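Local coordinates for protein diguanylate cyclase with PAS/PAC sensor (Marinobacter aquaeolei, PDB 3H9W) that probably makes cyclic di-GMP from two GTP molecules through its GGDEF domain, the present fragment being the N-terminal PAS sensor domain, at residues V57-E61 with C62-H66. Sequence-based numbering, arbitrary orientation.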
loop_
_atom_site.group_PDB
_atom_site.type_symbol
_atom_site.label_atom_id
_atom_site.label_comp_id
_atom_site.label_asym_id
_atom_site.label_seq_id
_atom_site.Cartn_x
_atom_site.Cartn_y
_atom_site.Cartn_z
ATOM N N VAL A 57 7.143 6.382 -14.320
ATOM C CA VAL A 57 6.754 5.957 -15.655
ATOM C C VAL A 57 7.594 4.758 -16.095
ATOM O O VAL A 57 7.062 3.736 -16.532
ATOM C CB VAL A 57 6.948 7.098 -16.668
ATOM C CG1 VAL A 57 6.807 6.571 -18.088
ATOM C CG2 VAL A 57 5.922 8.182 -16.414
ATOM N N LYS A 58 8.908 4.890 -15.968
ATOM C CA LYS A 58 9.831 3.828 -16.360
ATOM C C LYS A 58 9.564 2.523 -15.615
ATOM O O LYS A 58 9.514 1.455 -16.221
ATOM C CB LYS A 58 11.273 4.273 -16.108
ATOM C CG LYS A 58 12.333 3.271 -16.565
ATOM C CD LYS A 58 12.310 3.077 -18.077
ATOM C CE LYS A 58 13.421 2.140 -18.529
ATOM N NZ LYS A 58 13.295 0.802 -17.888
ATOM N N GLN A 59 9.396 2.605 -14.300
ATOM C CA GLN A 59 9.145 1.411 -13.504
ATOM C C GLN A 59 7.796 0.778 -13.813
ATOM O O GLN A 59 7.680 -0.449 -13.881
ATOM C CB GLN A 59 9.249 1.741 -12.012
ATOM C CG GLN A 59 10.636 2.223 -11.607
ATOM C CD GLN A 59 11.719 1.216 -11.948
ATOM O OE1 GLN A 59 11.753 0.116 -11.402
ATOM N NE2 GLN A 59 12.602 1.585 -12.866
ATOM N N SER A 60 6.779 1.611 -13.999
ATOM C CA SER A 60 5.442 1.118 -14.311
ATOM C C SER A 60 5.427 0.379 -15.650
ATOM O O SER A 60 4.892 -0.725 -15.750
ATOM C CB SER A 60 4.447 2.280 -14.354
ATOM O OG SER A 60 4.304 2.870 -13.070
ATOM N N GLU A 61 6.018 0.988 -16.672
ATOM C CA GLU A 61 6.068 0.380 -17.997
ATOM C C GLU A 61 6.778 -0.971 -17.949
ATOM O O GLU A 61 6.458 -1.874 -18.719
ATOM C CB GLU A 61 6.793 1.300 -18.980
ATOM C CG GLU A 61 6.153 2.668 -19.150
ATOM C CD GLU A 61 6.862 3.507 -20.194
ATOM O OE1 GLU A 61 8.112 3.547 -20.176
ATOM O OE2 GLU A 61 6.172 4.135 -21.028
ATOM N N CYS A 62 7.743 -1.106 -17.045
ATOM C CA CYS A 62 8.480 -2.358 -16.913
ATOM C C CYS A 62 7.765 -3.335 -15.986
ATOM O O CYS A 62 8.248 -4.444 -15.756
ATOM C CB CYS A 62 9.891 -2.093 -16.387
ATOM S SG CYS A 62 10.952 -1.183 -17.540
ATOM N N GLY A 63 6.615 -2.919 -15.461
ATOM C CA GLY A 63 5.849 -3.771 -14.566
ATOM C C GLY A 63 6.540 -4.032 -13.240
ATOM O O GLY A 63 6.268 -5.029 -12.571
ATOM N N VAL A 64 7.430 -3.127 -12.848
ATOM C CA VAL A 64 8.171 -3.275 -11.600
ATOM C C VAL A 64 7.608 -2.400 -10.477
ATOM O O VAL A 64 7.499 -1.187 -10.632
ATOM C CB VAL A 64 9.657 -2.916 -11.814
ATOM C CG1 VAL A 64 10.418 -3.014 -10.502
ATOM C CG2 VAL A 64 10.268 -3.850 -12.858
ATOM N N ASP A 65 7.248 -3.012 -9.351
ATOM C CA ASP A 65 6.718 -2.244 -8.225
ATOM C C ASP A 65 7.769 -1.248 -7.805
ATOM O O ASP A 65 8.960 -1.523 -7.894
ATOM C CB ASP A 65 6.395 -3.154 -7.048
ATOM C CG ASP A 65 5.163 -3.979 -7.287
ATOM O OD1 ASP A 65 4.699 -4.027 -8.448
ATOM O OD2 ASP A 65 4.666 -4.575 -6.316
ATOM N N HIS A 66 7.334 -0.087 -7.339
ATOM C CA HIS A 66 8.285 0.933 -6.934
ATOM C C HIS A 66 7.677 1.857 -5.899
ATOM O O HIS A 66 6.495 1.753 -5.571
ATOM C CB HIS A 66 8.706 1.747 -8.161
ATOM C CG HIS A 66 7.549 2.252 -8.965
ATOM N ND1 HIS A 66 6.781 1.427 -9.761
ATOM C CD2 HIS A 66 6.991 3.483 -9.053
ATOM C CE1 HIS A 66 5.799 2.129 -10.300
ATOM N NE2 HIS A 66 5.904 3.379 -9.886
HETATM O O HOH W 1 11.757 -0.079 -8.148
HETATM O O HOH W 2 3.833 4.824 -10.859
#
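His66 sets CG between its backbone N and carbonyl carbon (chi1 51°), and with chi2 near -73° this turns one face of the imidazole to the CB of Gln59, whose own CG runs anti to its carbonyl carbon. The pair illustrates how a Schellman motif ends a helix and leads the chain into a strand, here from helix 46-61 to strand 66-73, one of the two outer strands of the antiparallel PAS-fold sheet within this chain. Gly63, the first residue out of helical geometry, takes a positive phi, and the chain folds back over the last turn. Gln59 O receives Val64 N at 2.9 Å and, weakly, Cys62 N, which also bonds to Lys58 O. Gly63 N reaches Ser60 O at 2.8 Å.

Beyond the turn, side chains take over. The CB of Gln59 lies 3.7 Å from the centroid of the His66 ring, a CH-pi contact displaced toward the ND1-CG bond. A bend at chi2 carries the amide of Gln59 over to Val64, where OE1 lies 3.5 Å from Val64 CG1; the amide plane stands nearly perpendicular to the ring, and a water joins OE1 to Asp65 O. Lys58 NZ, its chain bent at chi2 and chi4, comes to 3.1 Å from Cys62 SG. Ser60 OG, hydrogen-bonded to Cys56 O of the preceding turn, also accepts a hydrogen bond from a second water, which meets His66 NE2 at the ring edge. His66 backbone bonds to Val86 tie this exit to strand 79-90. What fixes the ring's rotation is probably its two nitrogens: while NE2 meets that water, ND1 donates to Val64 O at 2.8 Å, nearly straight at 163° and in the carbonyl plane.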